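Local coordinates for arginine kinase (PDB 4RF6), which catalyses the reversible transfer of a phosphoryl group from ATP to L-arginine, giving N(omega)-phospho-L-arginine and ADP, and carries two phosphagen kinase units in one chain, at residues S384-Y389 and A438-K443; E393-L398 and I407-C412; G416-D421 and L554-V559. All coordinates share one frame; numbering follows the deposited sequence.

Interaction 1: S384-Y389 and A438-K443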
loop_
_atom_site.group_PDB
_atom_site.type_symbol
_atom_site.label_atom_id
_atom_site.label_comp_id
_atom_site.label_asym_id
_atom_site.label_seq_id
_atom_site.Cartn_x
_atom_site.Cartn_y
_atom_site.Cartn_z
ATOM N N SER A 384 -29.454 14.248 0.936
ATOM C CA SER A 384 -28.135 14.728 1.342
ATOM C C SER A 384 -28.057 16.252 1.232
ATOM O O SER A 384 -28.800 16.865 0.460
ATOM C CB SER A 384 -27.050 14.095 0.476
ATOM O OG SER A 384 -27.169 14.515 -0.871
ATOM N N LEU A 385 -27.170 16.863 2.013
ATOM C CA LEU A 385 -26.950 18.306 1.926
ATOM C C LEU A 385 -26.350 18.655 0.563
ATOM O O LEU A 385 -26.494 19.779 0.074
ATOM C CB LEU A 385 -26.022 18.781 3.045
ATOM C CG LEU A 385 -26.486 18.547 4.482
ATOM C CD1 LEU A 385 -25.407 18.937 5.470
ATOM C CD2 LEU A 385 -27.754 19.325 4.766
ATOM N N LEU A 386 -25.666 17.681 -0.033
ATOM C CA LEU A 386 -25.123 17.819 -1.379
ATOM C C LEU A 386 -26.234 18.154 -2.362
ATOM O O LEU A 386 -26.147 19.133 -3.109
ATOM C CB LEU A 386 -24.417 16.532 -1.809
ATOM C CG LEU A 386 -23.958 16.477 -3.266
ATOM C CD1 LEU A 386 -22.998 17.624 -3.562
ATOM C CD2 LEU A 386 -23.314 15.127 -3.605
ATOM N N ARG A 387 -27.280 17.335 -2.356
ATOM C CA ARG A 387 -28.418 17.531 -3.242
ATOM C C ARG A 387 -29.104 18.857 -2.928
ATOM O O ARG A 387 -29.521 19.585 -3.830
ATOM C CB ARG A 387 -29.403 16.370 -3.070
ATOM C CG ARG A 387 -30.455 16.235 -4.168
ATOM C CD ARG A 387 -31.624 17.189 -3.977
ATOM N NE ARG A 387 -32.753 16.870 -4.842
ATOM C CZ ARG A 387 -33.817 16.183 -4.442
ATOM N NH1 ARG A 387 -33.895 15.748 -3.190
ATOM N NH2 ARG A 387 -34.803 15.939 -5.292
ATOM N N LYS A 388 -29.225 19.156 -1.638
ATOM C CA LYS A 388 -29.923 20.351 -1.185
ATOM C C LYS A 388 -29.299 21.628 -1.742
ATOM O O LYS A 388 -30.012 22.567 -2.101
ATOM C CB LYS A 388 -29.945 20.407 0.348
ATOM C CG LYS A 388 -30.743 21.578 0.919
ATOM C CD LYS A 388 -30.832 21.499 2.433
ATOM C CE LYS A 388 -31.707 22.611 2.985
ATOM N NZ LYS A 388 -31.691 22.643 4.475
ATOM N N TYR A 389 -27.971 21.654 -1.837
ATOM C CA TYR A 389 -27.261 22.895 -2.154
ATOM C C TYR A 389 -26.576 22.950 -3.524
ATOM O O TYR A 389 -26.322 24.038 -4.051
ATOM C CB TYR A 389 -26.274 23.238 -1.030
ATOM C CG TYR A 389 -26.968 23.589 0.261
ATOM C CD1 TYR A 389 -27.839 24.669 0.325
ATOM C CD2 TYR A 389 -26.764 22.838 1.412
ATOM C CE1 TYR A 389 -28.483 24.998 1.498
ATOM C CE2 TYR A 389 -27.406 23.158 2.592
ATOM C CZ TYR A 389 -28.262 24.238 2.628
ATOM O OH TYR A 389 -28.906 24.563 3.794
ATOM N N ALA A 438 -16.387 27.489 -1.900
ATOM C CA ALA A 438 -17.206 28.104 -0.850
ATOM C C ALA A 438 -18.712 28.190 -1.133
ATOM O O ALA A 438 -19.508 27.939 -0.221
ATOM C CB ALA A 438 -16.654 29.487 -0.454
ATOM N N PRO A 439 -19.117 28.560 -2.375
ATOM C CA PRO A 439 -20.562 28.610 -2.625
ATOM C C PRO A 439 -21.273 27.305 -2.273
ATOM O O PRO A 439 -22.465 27.343 -1.956
ATOM C CB PRO A 439 -20.642 28.879 -4.128
ATOM C CG PRO A 439 -19.442 29.709 -4.398
ATOM C CD PRO A 439 -18.360 29.115 -3.516
ATOM N N LEU A 440 -20.558 26.181 -2.307
ATOM C CA LEU A 440 -21.132 24.915 -1.851
ATOM C C LEU A 440 -20.818 24.630 -0.381
ATOM O O LEU A 440 -21.719 24.311 0.403
ATOM C CB LEU A 440 -20.648 23.739 -2.710
ATOM C CG LEU A 440 -21.221 22.403 -2.225
ATOM C CD1 LEU A 440 -22.733 22.439 -2.342
ATOM C CD2 LEU A 440 -20.655 21.197 -2.966
ATOM N N PHE A 441 -19.540 24.733 -0.016
ATOM C CA PHE A 441 -19.096 24.398 1.335
ATOM C C PHE A 441 -19.705 25.289 2.425
ATOM O O PHE A 441 -20.033 24.796 3.507
ATOM C CB PHE A 441 -17.563 24.420 1.431
ATOM C CG PHE A 441 -16.901 23.144 0.973
ATOM C CD1 PHE A 441 -16.502 22.987 -0.350
ATOM C CD2 PHE A 441 -16.661 22.108 1.875
ATOM C CE1 PHE A 441 -15.891 21.819 -0.776
ATOM C CE2 PHE A 441 -16.049 20.938 1.463
ATOM C CZ PHE A 441 -15.660 20.794 0.130
ATOM N N ASP A 442 -19.856 26.588 2.154
ATOM C CA ASP A 442 -20.431 27.501 3.151
ATOM C C ASP A 442 -21.822 27.042 3.563
ATOM O O ASP A 442 -22.170 27.048 4.744
ATOM C CB ASP A 442 -20.536 28.925 2.608
ATOM C CG ASP A 442 -19.196 29.598 2.456
ATOM O OD1 ASP A 442 -18.177 29.002 2.864
ATOM O OD2 ASP A 442 -19.171 30.736 1.938
ATOM N N LYS A 443 -22.615 26.654 2.570
ATOM C CA LYS A 443 -23.991 26.229 2.802
ATOM C C LYS A 443 -24.067 24.932 3.604
ATOM O O LYS A 443 -24.945 24.766 4.453
ATOM C CB LYS A 443 -24.734 26.077 1.469
ATOM C CG LYS A 443 -25.026 27.407 0.782
ATOM C CD LYS A 443 -25.599 27.221 -0.622
ATOM C CE LYS A 443 -25.762 28.567 -1.341
ATOM N NZ LYS A 443 -24.450 29.244 -1.601
HETATM O O HOH W 1 -26.947 26.534 4.887
#
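Where Y389 meets L440 and K443, the short helix 385-389 crosses the first turns of helix 438-448, with segment axes 10.0 Å apart and 125° between their N-to-C directions. The closest pair of CA atoms, Y389 and L440, is 6.5 Å apart. Y389 has the largest share of the contact. Its CG is anti to its own carbonyl carbon (chi1 -67°), which lays the ring against K443. CB of K443 sits over the middle of one ring face, 3.6 Å from the centroid and 14° off the normal, a CH-pi contact. Further along the same lysine, CD reaches CD1 of Y389 at 3.5 Å. The opposite face is backed by K388 CG, so aliphatic lysine carbons sandwich the ring. The K443 chain then bends at chi4, and NZ donates to P439 O at 2.8 Å, within its own helix. On the apolar side, L440 CD1 meets Y389 CB at 3.9 Å, and L386 CD1 lies beyond, 4.3 Å from L440 CD2. At the outer side a water donates to both Y389 OH (3.0 Å) and K443 O, bridging the helices. The Y389 hydroxyl also bonds D447, which forms a salt bridge with K388. Both lysines therefore pack through their aliphatic chains while their ammonium groups bond elsewhere, and the phenol is held by its two faces and its hydroxyl.

Interaction 2: E393-L398 and I407-C412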
loop_
_atom_site.group_PDB
_atom_site.type_symbol
_atom_site.label_atom_id
_atom_site.label_comp_id
_atom_site.label_asym_id
_atom_site.label_seq_id
_atom_site.Cartn_x
_atom_site.Cartn_y
_atom_site.Cartn_z
ATOM N N GLU A 393 -26.578 25.424 -11.785
ATOM C CA GLU A 393 -25.872 26.678 -12.047
ATOM C C GLU A 393 -24.600 26.751 -11.213
ATOM O O GLU A 393 -23.532 27.120 -11.710
ATOM C CB GLU A 393 -26.749 27.890 -11.722
ATOM C CG GLU A 393 -28.138 27.857 -12.335
ATOM C CD GLU A 393 -29.111 27.016 -11.532
ATOM O OE1 GLU A 393 -29.954 26.333 -12.146
ATOM O OE2 GLU A 393 -29.033 27.039 -10.286
ATOM N N LEU A 394 -24.729 26.403 -9.936
ATOM C CA LEU A 394 -23.592 26.361 -9.028
ATOM C C LEU A 394 -22.577 25.341 -9.542
ATOM O O LEU A 394 -21.372 25.606 -9.565
ATOM C CB LEU A 394 -24.061 25.997 -7.614
ATOM C CG LEU A 394 -23.133 26.172 -6.413
ATOM C CD1 LEU A 394 -23.952 26.421 -5.161
ATOM C CD2 LEU A 394 -22.268 24.952 -6.202
ATOM N N PHE A 395 -23.075 24.178 -9.958
ATOM C CA PHE A 395 -22.234 23.139 -10.534
ATOM C C PHE A 395 -21.466 23.670 -11.742
ATOM O O PHE A 395 -20.258 23.460 -11.864
ATOM C CB PHE A 395 -23.078 21.931 -10.944
ATOM C CG PHE A 395 -22.281 20.824 -11.587
ATOM C CD1 PHE A 395 -21.450 20.011 -10.823
ATOM C CD2 PHE A 395 -22.367 20.591 -12.953
ATOM C CE1 PHE A 395 -20.717 18.992 -11.411
ATOM C CE2 PHE A 395 -21.639 19.573 -13.547
ATOM C CZ PHE A 395 -20.813 18.770 -12.776
ATOM N N ASP A 396 -22.174 24.366 -12.628
ATOM C CA ASP A 396 -21.557 24.907 -13.832
ATOM C C ASP A 396 -20.490 25.964 -13.529
ATOM O O ASP A 396 -19.445 26.002 -14.184
ATOM C CB ASP A 396 -22.616 25.472 -14.783
ATOM C CG ASP A 396 -23.364 24.390 -15.534
ATOM O OD1 ASP A 396 -24.508 24.653 -15.969
ATOM O OD2 ASP A 396 -22.812 23.279 -15.687
ATOM N N SER A 397 -20.747 26.807 -12.533
ATOM C CA SER A 397 -19.810 27.873 -12.182
ATOM C C SER A 397 -18.526 27.350 -11.534
ATOM O O SER A 397 -17.506 28.047 -11.520
ATOM C CB SER A 397 -20.483 28.926 -11.287
ATOM O OG SER A 397 -21.067 28.338 -10.133
ATOM N N LEU A 398 -18.565 26.123 -11.018
ATOM C CA LEU A 398 -17.433 25.576 -10.260
ATOM C C LEU A 398 -16.753 24.344 -10.876
ATOM O O LEU A 398 -15.597 24.058 -10.563
ATOM C CB LEU A 398 -17.866 25.250 -8.823
ATOM C CG LEU A 398 -18.366 26.421 -7.967
ATOM C CD1 LEU A 398 -18.855 25.938 -6.612
ATOM C CD2 LEU A 398 -17.270 27.465 -7.789
ATOM N N ILE A 407 -7.447 19.407 -6.738
ATOM C CA ILE A 407 -8.762 18.945 -6.295
ATOM C C ILE A 407 -9.892 19.640 -7.060
ATOM O O ILE A 407 -9.947 20.869 -7.111
ATOM C CB ILE A 407 -8.965 19.155 -4.773
ATOM C CG1 ILE A 407 -7.740 18.680 -3.988
ATOM C CG2 ILE A 407 -10.215 18.417 -4.293
ATOM C CD1 ILE A 407 -7.440 17.180 -4.155
ATOM N N SER A 408 -10.797 18.856 -7.646
ATOM C CA SER A 408 -11.948 19.433 -8.337
ATOM C C SER A 408 -13.190 19.417 -7.451
ATOM O O SER A 408 -13.201 18.797 -6.385
ATOM C CB SER A 408 -12.245 18.678 -9.629
ATOM O OG SER A 408 -12.801 17.406 -9.346
ATOM N N LEU A 409 -14.234 20.108 -7.893
ATOM C CA LEU A 409 -15.525 20.044 -7.213
ATOM C C LEU A 409 -16.023 18.609 -7.183
ATOM O O LEU A 409 -16.552 18.142 -6.169
ATOM C CB LEU A 409 -16.560 20.914 -7.925
ATOM C CG LEU A 409 -17.961 20.859 -7.318
ATOM C CD1 LEU A 409 -17.974 21.565 -5.980
ATOM C CD2 LEU A 409 -19.004 21.468 -8.250
ATOM N N TYR A 410 -15.863 17.905 -8.301
ATOM C CA TYR A 410 -16.379 16.546 -8.391
ATOM C C TYR A 410 -15.633 15.617 -7.442
ATOM O O TYR A 410 -16.234 14.695 -6.886
ATOM C CB TYR A 410 -16.333 16.008 -9.825
ATOM C CG TYR A 410 -17.560 15.186 -10.172
ATOM C CD1 TYR A 410 -17.853 14.014 -9.479
ATOM C CD2 TYR A 410 -18.423 15.586 -11.180
ATOM C CE1 TYR A 410 -18.977 13.263 -9.783
ATOM C CE2 TYR A 410 -19.548 14.842 -11.497
ATOM C CZ TYR A 410 -19.819 13.686 -10.796
ATOM O OH TYR A 410 -20.936 12.943 -11.107
ATOM N N ASP A 411 -14.334 15.856 -7.256
ATOM C CA ASP A 411 -13.581 15.147 -6.222
ATOM C C ASP A 411 -14.289 15.302 -4.876
ATOM O O ASP A 411 -14.485 14.327 -4.144
ATOM C CB ASP A 411 -12.149 15.692 -6.104
ATOM C CG ASP A 411 -11.269 15.287 -7.268
ATOM O OD1 ASP A 411 -11.547 14.232 -7.875
ATOM O OD2 ASP A 411 -10.298 16.018 -7.566
ATOM N N CYS A 412 -14.679 16.535 -4.562
ATOM C CA CYS A 412 -15.277 16.838 -3.260
ATOM C C CYS A 412 -16.646 16.204 -3.060
ATOM O O CYS A 412 -16.985 15.788 -1.954
ATOM C CB CYS A 412 -15.389 18.349 -3.066
ATOM S SG CYS A 412 -13.799 19.169 -2.876
#
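One methyl group, L409 CD2, makes both closest contacts of L409 with helix 392-398, and every contact between the two segments is apolar. This methyl lies 3.8 Å from F395 CD1 and 4.0 Å from L398 CB, so it fits between two residues that are three apart on the helix. L409 has its CG anti to the backbone N (chi1 177°), which carries the branched end across to the other helix. It approaches the F395 ring obliquely. Y410 joins from the next position: its CD2 comes to the edge of the F395 ring, near the ring plane, 4.1 Å from CE1. F395 CE1 in turn comes obliquely to the Y410 ring. The CA atoms of L398 and L409 are the nearest pair, at 6.6 Å.

The start of helix 409-418 is fixed by a capping box. S408 OG accepts from D411 N at 3.0 Å, and S408 N donates to D411 OD2 at 2.9 Å. The second bond is nearly straight at the hydrogen (174°), but meets the carboxylate 39° out of its plane. D411 also forms salt bridges with R370 and with R125 of the first repeat, a link between the two repeats. These charges probably favour an ionised carboxylate at the helix start.

L440 of helix 438-448 touches both L394 and L409, so that helix packs on the same apolar cluster. Y410 packs on R370 of helix 344-370 and on P374 in the loop after it. C412 continues the inner face of helix 409-418 toward C433 of helix 433-436 and F441.

Interaction 3: G416-D421 and L554-V559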
loop_
_atom_site.group_PDB
_atom_site.type_symbol
_atom_site.label_atom_id
_atom_site.label_comp_id
_atom_site.label_asym_id
_atom_site.label_seq_id
_atom_site.Cartn_x
_atom_site.Cartn_y
_atom_site.Cartn_z
ATOM N N GLY A 416 -20.792 11.607 -2.086
ATOM C CA GLY A 416 -22.224 11.846 -1.998
ATOM C C GLY A 416 -22.935 11.480 -3.288
ATOM O O GLY A 416 -24.138 11.202 -3.292
ATOM N N VAL A 417 -22.188 11.488 -4.389
ATOM C CA VAL A 417 -22.717 11.045 -5.674
ATOM C C VAL A 417 -22.733 9.511 -5.747
ATOM O O VAL A 417 -23.691 8.919 -6.255
ATOM C CB VAL A 417 -21.940 11.663 -6.859
ATOM C CG1 VAL A 417 -22.342 11.016 -8.178
ATOM C CG2 VAL A 417 -22.185 13.162 -6.930
ATOM N N GLU A 418 -21.688 8.870 -5.219
ATOM C CA GLU A 418 -21.626 7.405 -5.195
ATOM C C GLU A 418 -22.492 6.801 -4.090
ATOM O O GLU A 418 -23.038 5.706 -4.242
ATOM C CB GLU A 418 -20.179 6.916 -5.051
ATOM C CG GLU A 418 -19.304 7.168 -6.271
ATOM C CD GLU A 418 -19.791 6.437 -7.518
ATOM O OE1 GLU A 418 -20.417 5.364 -7.384
ATOM O OE2 GLU A 418 -19.537 6.942 -8.630
ATOM N N ASN A 419 -22.609 7.514 -2.976
ATOM C CA ASN A 419 -23.439 7.064 -1.869
ATOM C C ASN A 419 -24.646 7.984 -1.660
ATOM O O ASN A 419 -24.609 8.891 -0.829
ATOM C CB ASN A 419 -22.612 6.957 -0.584
ATOM C CG ASN A 419 -21.435 6.003 -0.723
ATOM O OD1 ASN A 419 -21.580 4.790 -0.551
ATOM N ND2 ASN A 419 -20.263 6.548 -1.041
ATOM N N LEU A 420 -25.713 7.723 -2.413
ATOM C CA LEU A 420 -26.919 8.556 -2.421
ATOM C C LEU A 420 -27.518 8.755 -1.030
ATOM O O LEU A 420 -28.197 9.753 -0.772
ATOM C CB LEU A 420 -27.972 7.942 -3.347
ATOM C CG LEU A 420 -27.574 7.701 -4.801
ATOM C CD1 LEU A 420 -28.065 6.349 -5.299
ATOM C CD2 LEU A 420 -28.124 8.803 -5.673
ATOM N N ASP A 421 -27.257 7.804 -0.140
ATOM C CA ASP A 421 -27.813 7.826 1.207
ATOM C C ASP A 421 -26.900 8.530 2.213
ATOM O O ASP A 421 -27.061 8.364 3.425
ATOM C CB ASP A 421 -28.074 6.398 1.685
ATOM C CG ASP A 421 -26.795 5.671 2.068
ATOM O OD1 ASP A 421 -25.862 5.619 1.236
ATOM O OD2 ASP A 421 -26.718 5.172 3.211
ATOM N N LEU A 554 -15.845 6.809 3.050
ATOM C CA LEU A 554 -14.428 7.157 2.988
ATOM C C LEU A 554 -13.761 6.640 1.712
ATOM O O LEU A 554 -12.945 7.336 1.096
ATOM C CB LEU A 554 -13.708 6.631 4.232
ATOM C CG LEU A 554 -14.212 7.296 5.513
ATOM C CD1 LEU A 554 -13.520 6.772 6.767
ATOM C CD2 LEU A 554 -14.049 8.799 5.405
ATOM N N GLU A 555 -14.104 5.416 1.321
ATOM C CA GLU A 555 -13.592 4.840 0.081
ATOM C C GLU A 555 -13.877 5.747 -1.112
ATOM O O GLU A 555 -12.982 6.042 -1.914
ATOM C CB GLU A 555 -14.195 3.449 -0.152
ATOM C CG GLU A 555 -13.771 2.805 -1.469
ATOM C CD GLU A 555 -12.293 2.444 -1.510
ATOM O OE1 GLU A 555 -11.729 2.087 -0.456
ATOM O OE2 GLU A 555 -11.698 2.518 -2.605
ATOM N N ALA A 556 -15.118 6.212 -1.223
ATOM C CA ALA A 556 -15.503 7.033 -2.373
ATOM C C ALA A 556 -14.935 8.452 -2.279
ATOM O O ALA A 556 -14.831 9.160 -3.280
ATOM C CB ALA A 556 -17.014 7.062 -2.524
ATOM N N ALA A 557 -14.577 8.865 -1.068
ATOM C CA ALA A 557 -14.018 10.194 -0.846
ATOM C C ALA A 557 -12.532 10.227 -1.190
ATOM O O ALA A 557 -11.935 11.298 -1.278
ATOM C CB ALA A 557 -14.231 10.618 0.600
ATOM N N GLY A 558 -11.931 9.052 -1.354
ATOM C CA GLY A 558 -10.515 8.968 -1.678
ATOM C C GLY A 558 -9.638 8.813 -0.451
ATOM O O GLY A 558 -8.409 8.919 -0.529
ATOM N N VAL A 559 -10.276 8.564 0.687
ATOM C CA VAL A 559 -9.588 8.480 1.978
ATOM C C VAL A 559 -8.780 7.182 2.158
ATOM O O VAL A 559 -7.761 7.166 2.859
ATOM C CB VAL A 559 -10.605 8.680 3.131
ATOM C CG1 VAL A 559 -9.992 8.361 4.486
ATOM C CG2 VAL A 559 -11.134 10.109 3.119
#
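N419, the first residue to leave helical geometry after helix 409-418, reaches across to A556 near the end of helix 552-557. Its CB points toward that helix, and CG is anti to its own carbonyl carbon (chi1 -58°). ND2 lies 3.6 Å from A556 CB, a packing contact, and donates its hydrogen bond back to S415 O in the preceding helical turn. OD1 accepts from R552 NH1, which also forms a salt bridge with D421, so R552 links helix 552-557 to two residues just after helix 409-418.

E418 adds a second contact to the same methyl. Its CB is 4.1 Å from A556 CB, after which the chain bends at chi2 (-62°) and leads the carboxylate away. The nearest CA atoms, those of E418 and A556, are 6.8 Å apart. A further tie runs from N414 ND2 to A556 O.

Helix 552-557 ends in a Schellman motif at G558, which has positive phi (94°) and two bonds back into the last turn, V559 N to L554 O (3.0 Å) and G558 N to E555 O (3.2 Å). The arrangement joins the small helical N-terminal domain to the larger catalytic domain, the two-domain architecture of phosphagen kinases.

Overall arrangement
All three contacts belong to the second of the two repeats, and interactions 1 and 2 lie within its N-terminal domain. Interaction 2 is the most buried and wholly apolar. Interaction 1 is partly buried, with leucines inside and lysine, tyrosine and water outside. The two touch where L394 meets the backbone O atoms of Y389 and P439, and where F441 packs on C412. Interaction 3 is the smallest and runs between domains, with a single alanine methyl between the segments and polar ties to residues around them. Interaction 1 reaches it through L386, against G416. Helix 409-418, shared by interactions 2 and 3, packs within its domain along its length, and near its end it also meets the catalytic domain.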